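PDB 3PZL: agmatine ureohydrolase from Thermoplasma volcanium GSS1, which probably hydrolyses agmatine to putrescine and urea, as a member of the arginase family that binds two manganese ions per subunit. Local coordinates for residues V66-Y71 against L289-I294; L261-V266 against E298-E303. All coordinates share one frame; numbering follows the deposited sequence.

Interaction 1 of 2, residues V66-Y71 against L289-I294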
loop_
_atom_site.group_PDB
_atom_site.type_symbol
_atom_site.label_atom_id
_atom_site.label_comp_id
_atom_site.label_asym_id
_atom_site.label_seq_id
_atom_site.Cartn_x
_atom_site.Cartn_y
_atom_site.Cartn_z
ATOM N N VAL B 66 6.883 20.113 6.505
ATOM C CA VAL B 66 8.326 20.104 6.644
ATOM C C VAL B 66 9.024 20.137 5.281
ATOM O O VAL B 66 10.097 20.737 5.145
ATOM C CB VAL B 66 8.853 18.904 7.554
ATOM C CG1 VAL B 66 8.244 18.959 8.962
ATOM C CG2 VAL B 66 8.564 17.543 6.933
ATOM N N ASN B 67 8.388 19.530 4.274
ATOM C CA ASN B 67 8.898 19.568 2.900
ATOM C C ASN B 67 8.821 20.941 2.198
ATOM O O ASN B 67 9.474 21.154 1.167
ATOM C CB ASN B 67 8.249 18.489 2.042
ATOM C CG ASN B 67 8.964 18.298 0.728
ATOM O OD1 ASN B 67 10.212 18.289 0.680
ATOM N ND2 ASN B 67 8.194 18.179 -0.365
ATOM N N LEU B 68 8.063 21.881 2.762
ATOM C CA LEU B 68 7.886 23.190 2.144
ATOM C C LEU B 68 8.907 24.178 2.660
ATOM O O LEU B 68 9.353 24.078 3.806
ATOM C CB LEU B 68 6.469 23.736 2.419
ATOM C CG LEU B 68 5.280 22.913 1.939
ATOM C CD1 LEU B 68 4.028 23.374 2.580
ATOM C CD2 LEU B 68 5.135 22.907 0.422
ATOM N N GLU B 69 9.260 25.147 1.820
ATOM C CA GLU B 69 10.111 26.277 2.187
ATOM C C GLU B 69 9.363 27.294 3.055
ATOM O O GLU B 69 8.146 27.475 2.876
ATOM C CB GLU B 69 10.584 26.981 0.930
ATOM C CG GLU B 69 11.508 26.149 0.060
ATOM C CD GLU B 69 12.838 25.810 0.756
ATOM O OE1 GLU B 69 13.063 26.296 1.901
ATOM O OE2 GLU B 69 13.660 25.057 0.155
ATOM N N SER B 70 10.070 27.966 3.979
ATOM C CA SER B 70 9.426 28.984 4.793
ATOM C C SER B 70 9.140 30.254 3.971
ATOM O O SER B 70 8.367 31.141 4.380
ATOM C CB SER B 70 10.265 29.327 6.010
ATOM O OG SER B 70 10.722 28.155 6.648
ATOM N N TYR B 71 9.758 30.346 2.800
ATOM C CA TYR B 71 9.589 31.515 1.970
ATOM C C TYR B 71 8.852 31.124 0.713
ATOM O O TYR B 71 9.220 30.142 0.047
ATOM C CB TYR B 71 10.952 32.089 1.614
ATOM C CG TYR B 71 10.914 33.231 0.640
ATOM C CD1 TYR B 71 11.030 33.005 -0.735
ATOM C CD2 TYR B 71 10.779 34.539 1.091
ATOM C CE1 TYR B 71 11.002 34.059 -1.638
ATOM C CE2 TYR B 71 10.748 35.601 0.206
ATOM C CZ TYR B 71 10.860 35.362 -1.166
ATOM O OH TYR B 71 10.840 36.422 -2.055
ATOM N N LEU B 289 -1.702 24.968 -0.326
ATOM C CA LEU B 289 -2.880 25.842 -0.331
ATOM C C LEU B 289 -2.967 26.745 0.898
ATOM O O LEU B 289 -3.478 27.859 0.822
ATOM C CB LEU B 289 -4.148 25.006 -0.449
ATOM C CG LEU B 289 -4.444 24.466 -1.852
ATOM C CD1 LEU B 289 -5.666 23.568 -1.766
ATOM C CD2 LEU B 289 -4.631 25.587 -2.899
ATOM N N LEU B 290 -2.459 26.276 2.031
ATOM C CA LEU B 290 -2.468 27.094 3.245
ATOM C C LEU B 290 -1.361 28.140 3.187
ATOM O O LEU B 290 -1.511 29.223 3.722
ATOM C CB LEU B 290 -2.321 26.201 4.489
ATOM C CG LEU B 290 -1.651 26.787 5.717
ATOM C CD1 LEU B 290 -2.628 27.721 6.356
ATOM C CD2 LEU B 290 -1.275 25.666 6.642
ATOM N N GLN B 291 -0.249 27.807 2.545
ATOM C CA GLN B 291 0.812 28.772 2.373
ATOM C C GLN B 291 0.305 29.859 1.467
ATOM O O GLN B 291 0.479 31.048 1.744
ATOM C CB GLN B 291 2.045 28.133 1.741
ATOM C CG GLN B 291 2.908 27.358 2.707
ATOM C CD GLN B 291 4.334 27.230 2.219
ATOM O OE1 GLN B 291 4.602 27.042 1.014
ATOM N NE2 GLN B 291 5.269 27.335 3.154
ATOM N N VAL B 292 -0.347 29.439 0.386
ATOM C CA VAL B 292 -0.853 30.355 -0.615
ATOM C C VAL B 292 -1.839 31.379 -0.031
ATOM O O VAL B 292 -1.810 32.554 -0.386
ATOM C CB VAL B 292 -1.475 29.579 -1.798
ATOM C CG1 VAL B 292 -2.456 30.435 -2.593
ATOM C CG2 VAL B 292 -0.397 29.080 -2.686
ATOM N N PHE B 293 -2.715 30.942 0.855
ATOM C CA PHE B 293 -3.636 31.869 1.464
ATOM C C PHE B 293 -2.914 32.935 2.274
ATOM O O PHE B 293 -3.133 34.134 2.062
ATOM C CB PHE B 293 -4.606 31.130 2.346
ATOM C CG PHE B 293 -5.446 32.018 3.175
ATOM C CD1 PHE B 293 -6.650 32.487 2.699
ATOM C CD2 PHE B 293 -5.046 32.388 4.432
ATOM C CE1 PHE B 293 -7.449 33.294 3.483
ATOM C CE2 PHE B 293 -5.840 33.213 5.211
ATOM C CZ PHE B 293 -7.043 33.653 4.743
ATOM N N ILE B 294 -2.053 32.511 3.194
ATOM C CA ILE B 294 -1.344 33.448 4.047
ATOM C C ILE B 294 -0.454 34.365 3.205
ATOM O O ILE B 294 -0.546 35.586 3.324
ATOM C CB ILE B 294 -0.529 32.710 5.179
ATOM C CG1 ILE B 294 -1.469 32.004 6.152
ATOM C CG2 ILE B 294 0.347 33.645 5.942
ATOM C CD1 ILE B 294 -0.759 31.135 7.111
#

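Interaction 2 of 2, residues L261-V266 against E298-E303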
loop_
_atom_site.group_PDB
_atom_site.type_symbol
_atom_site.label_atom_id
_atom_site.label_comp_id
_atom_site.label_asym_id
_atom_site.label_seq_id
_atom_site.Cartn_x
_atom_site.Cartn_y
_atom_site.Cartn_z
ATOM N N LEU B 261 -8.628 36.230 -3.540
ATOM C CA LEU B 261 -9.645 36.514 -2.545
ATOM C C LEU B 261 -9.186 36.584 -1.079
ATOM O O LEU B 261 -9.993 36.866 -0.196
ATOM C CB LEU B 261 -10.771 35.489 -2.676
ATOM C CG LEU B 261 -12.017 35.869 -3.458
ATOM C CD1 LEU B 261 -11.773 36.918 -4.529
ATOM C CD2 LEU B 261 -12.610 34.641 -4.078
ATOM N N SER B 262 -7.913 36.323 -0.812
ATOM C CA SER B 262 -7.453 36.152 0.574
ATOM C C SER B 262 -7.346 37.503 1.281
ATOM O O SER B 262 -7.388 37.564 2.500
ATOM C CB SER B 262 -6.118 35.443 0.625
ATOM O OG SER B 262 -5.205 36.183 -0.142
ATOM N N TYR B 263 -7.219 38.576 0.511
ATOM C CA TYR B 263 -7.201 39.918 1.074
ATOM C C TYR B 263 -8.537 40.373 1.700
ATOM O O TYR B 263 -8.563 41.282 2.501
ATOM C CB TYR B 263 -6.739 40.917 0.004
ATOM C CG TYR B 263 -7.809 41.375 -0.964
ATOM C CD1 TYR B 263 -8.230 40.555 -2.010
ATOM C CD2 TYR B 263 -8.372 42.656 -0.855
ATOM C CE1 TYR B 263 -9.201 40.976 -2.907
ATOM C CE2 TYR B 263 -9.348 43.105 -1.752
ATOM C CZ TYR B 263 -9.760 42.258 -2.771
ATOM O OH TYR B 263 -10.723 42.683 -3.654
ATOM N N LYS B 264 -9.633 39.741 1.323
ATOM C CA LYS B 264 -10.948 40.040 1.875
ATOM C C LYS B 264 -11.376 38.975 2.867
ATOM O O LYS B 264 -12.483 39.056 3.409
ATOM C CB LYS B 264 -12.019 40.048 0.780
ATOM C CG LYS B 264 -11.838 41.059 -0.255
ATOM C CD LYS B 264 -12.986 41.025 -1.231
ATOM C CE LYS B 264 -13.173 42.381 -1.810
ATOM N NZ LYS B 264 -14.509 42.376 -2.360
ATOM N N ALA B 265 -10.531 37.963 3.064
ATOM C CA ALA B 265 -10.946 36.760 3.779
ATOM C C ALA B 265 -10.824 36.956 5.270
ATOM O O ALA B 265 -9.781 37.380 5.748
ATOM C CB ALA B 265 -10.144 35.560 3.324
ATOM N N VAL B 266 -11.904 36.663 5.990
ATOM C CA VAL B 266 -11.903 36.756 7.454
ATOM C C VAL B 266 -11.545 35.433 8.100
ATOM O O VAL B 266 -11.153 35.392 9.259
ATOM C CB VAL B 266 -13.247 37.256 8.034
ATOM C CG1 VAL B 266 -13.541 38.702 7.545
ATOM C CG2 VAL B 266 -14.389 36.281 7.708
ATOM N N GLU B 298 -0.552 38.428 2.681
ATOM C CA GLU B 298 0.508 39.273 3.181
ATOM C C GLU B 298 1.042 40.153 2.081
ATOM O O GLU B 298 1.437 41.296 2.349
ATOM C CB GLU B 298 1.650 38.451 3.804
ATOM C CG GLU B 298 1.339 37.849 5.183
ATOM C CD GLU B 298 1.005 38.897 6.238
ATOM O OE1 GLU B 298 1.854 39.740 6.535
ATOM O OE2 GLU B 298 -0.098 38.871 6.797
ATOM N N LYS B 299 1.062 39.621 0.853
ATOM C CA LYS B 299 1.493 40.382 -0.339
ATOM C C LYS B 299 0.594 41.580 -0.551
ATOM O O LYS B 299 1.057 42.627 -0.976
ATOM C CB LYS B 299 1.463 39.533 -1.601
ATOM C CG LYS B 299 2.166 40.146 -2.803
ATOM C CD LYS B 299 1.564 39.616 -4.130
ATOM C CE LYS B 299 2.619 39.429 -5.247
ATOM N NZ LYS B 299 3.034 40.701 -5.864
ATOM N N TYR B 300 -0.689 41.424 -0.245
ATOM C CA TYR B 300 -1.629 42.501 -0.428
ATOM C C TYR B 300 -1.349 43.594 0.587
ATOM O O TYR B 300 -1.256 44.767 0.218
ATOM C CB TYR B 300 -3.092 42.019 -0.362
ATOM C CG TYR B 300 -4.080 43.120 -0.661
ATOM C CD1 TYR B 300 -4.516 43.359 -1.953
ATOM C CD2 TYR B 300 -4.552 43.946 0.349
ATOM C CE1 TYR B 300 -5.405 44.390 -2.224
ATOM C CE2 TYR B 300 -5.431 44.970 0.091
ATOM C CZ TYR B 300 -5.858 45.188 -1.189
ATOM O OH TYR B 300 -6.746 46.222 -1.435
ATOM N N TYR B 301 -1.192 43.206 1.848
ATOM C CA TYR B 301 -0.967 44.176 2.926
ATOM C C TYR B 301 0.412 44.790 2.964
ATOM O O TYR B 301 0.611 45.802 3.617
ATOM C CB TYR B 301 -1.417 43.639 4.290
ATOM C CG TYR B 301 -2.903 43.371 4.221
ATOM C CD1 TYR B 301 -3.847 44.415 4.404
ATOM C CD2 TYR B 301 -3.381 42.090 3.863
ATOM C CE1 TYR B 301 -5.223 44.166 4.284
ATOM C CE2 TYR B 301 -4.738 41.824 3.741
ATOM C CZ TYR B 301 -5.664 42.861 3.948
ATOM O OH TYR B 301 -7.026 42.590 3.835
ATOM N N LYS B 302 1.353 44.201 2.237
ATOM C CA LYS B 302 2.674 44.795 2.090
ATOM C C LYS B 302 2.646 45.787 0.929
ATOM O O LYS B 302 3.318 46.799 0.952
ATOM C CB LYS B 302 3.737 43.711 1.872
ATOM C CG LYS B 302 5.112 44.259 1.495
ATOM C CD LYS B 302 6.017 43.220 0.818
ATOM C CE LYS B 302 6.826 42.428 1.849
ATOM N NZ LYS B 302 7.794 41.505 1.151
ATOM N N GLU B 303 1.846 45.495 -0.084
ATOM C CA GLU B 303 1.713 46.397 -1.217
ATOM C C GLU B 303 0.752 47.562 -0.936
ATOM O O GLU B 303 1.084 48.716 -1.219
ATOM C CB GLU B 303 1.258 45.635 -2.458
ATOM C CG GLU B 303 2.377 44.926 -3.209
ATOM C CD GLU B 303 1.834 44.057 -4.363
ATOM O OE1 GLU B 303 0.580 43.978 -4.534
ATOM O OE2 GLU B 303 2.655 43.445 -5.093
#

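Interaction 1 of 2, residues V66-Y71 against L289-I294
Gln291, on helix 281-303, reaches out to the backbone of the loop at Glu69, in a small buried contact between a helix and a loop of the arginase alpha/beta fold. The loop joins helix 57-65 to the short strand 71-72. Helix 281-303 packs against the parallel sheet, with Leu290 and Ile294 touching Ile118 of strand 116-121. The contact buries about 125 Å².

One hydrogen bond crosses it, with Leu68 packed alongside. Gln291 NE2 donates to Glu69 O at 2.9 Å, with an N-H...O angle of 163°. The carbonyl oxygen lies in the plane of the Gln291 amide, so the bond is well directed. Gln291 CG stands anti to its own carbonyl carbon (chi1 -80°), and the chain beyond it is extended, which carries the amide out to the loop. Both ends of the amide have further partners: OE1 accepts from Lys288 NZ, and NE2 also bonds to Tyr65 OH. Glu69 O at NE2 and Lys288 NZ at OE1 settle which way round the amide sits.

The carboxylate of Glu69 leads away from the helix and forms a salt bridge with Arg150 of the second subunit. The same residue thus meets the helix through its backbone and another chain through its side chain.

Leu68 runs past Gln291 in the opposite direction. Its CD1 packs 3.9 Å from Gln291 CD, and its CB lies 3.9 Å from Gln291 NE2.

Interaction 2 of 2, residues L261-V266 against E298-E303
Tyr263 and Tyr300 form an offset stack, with ring centroids 4.6 Å apart and planes inclined by 30°. The tilt makes the spacing uneven. Tyr263 CD2 lies over the Tyr300 ring, offset toward its rim, 3.6 Å from Tyr300 CZ. Tyr263 CB sits over the same ring and makes a CH-pi contact, 3.8 Å from its centroid. CB and ring of Tyr263 therefore both rest on Tyr300.

Tyr300 has CG anti to its backbone N (chi1 -175°), which sends its ring out from the helix toward Tyr263. Lys264 CG packs over the centre of the Tyr263 ring. The phenol oxygen of Tyr263 is bonded to Asp218, which also forms a salt bridge with Lys264 NZ.

Tyr301 makes the polar part of the contact. Its OH donates to Tyr263 O, which lies at the ring edge, near the ring plane. The modelled separation is very short, so its exact length is doubtful. Tyr300 CD2 lies over the centre of the Tyr301 ring.

This is a surface contact of about 175 Å². It joins the turn between helix 251-261 and strand 265-271 to the C-terminal part of helix 281-303. Beside it, Lys264 and Val266 form backbone hydrogen bonds with Val224 of the adjacent parallel strand 223-229.

Both contacts use helix 281-303, and their centres are about 15 Å apart. Interaction 1 takes the middle of the helix, and interaction 2 its last turns. Along the chain the order is 66-71, 261-266, 289-294, 298-303, so the two pairings cross. The helix is thereby tied to an early loop and to the turn leading into strand 265-271 of the central parallel sheet. Segments 289-294 and 261-266 also touch: Phe293 CE1 packs 3.5 Å from Ala265 CB. Interaction 1 borders the second subunit, whereas no other chain of the assembly touches the segments of interaction 2. Both lie away from the manganese site.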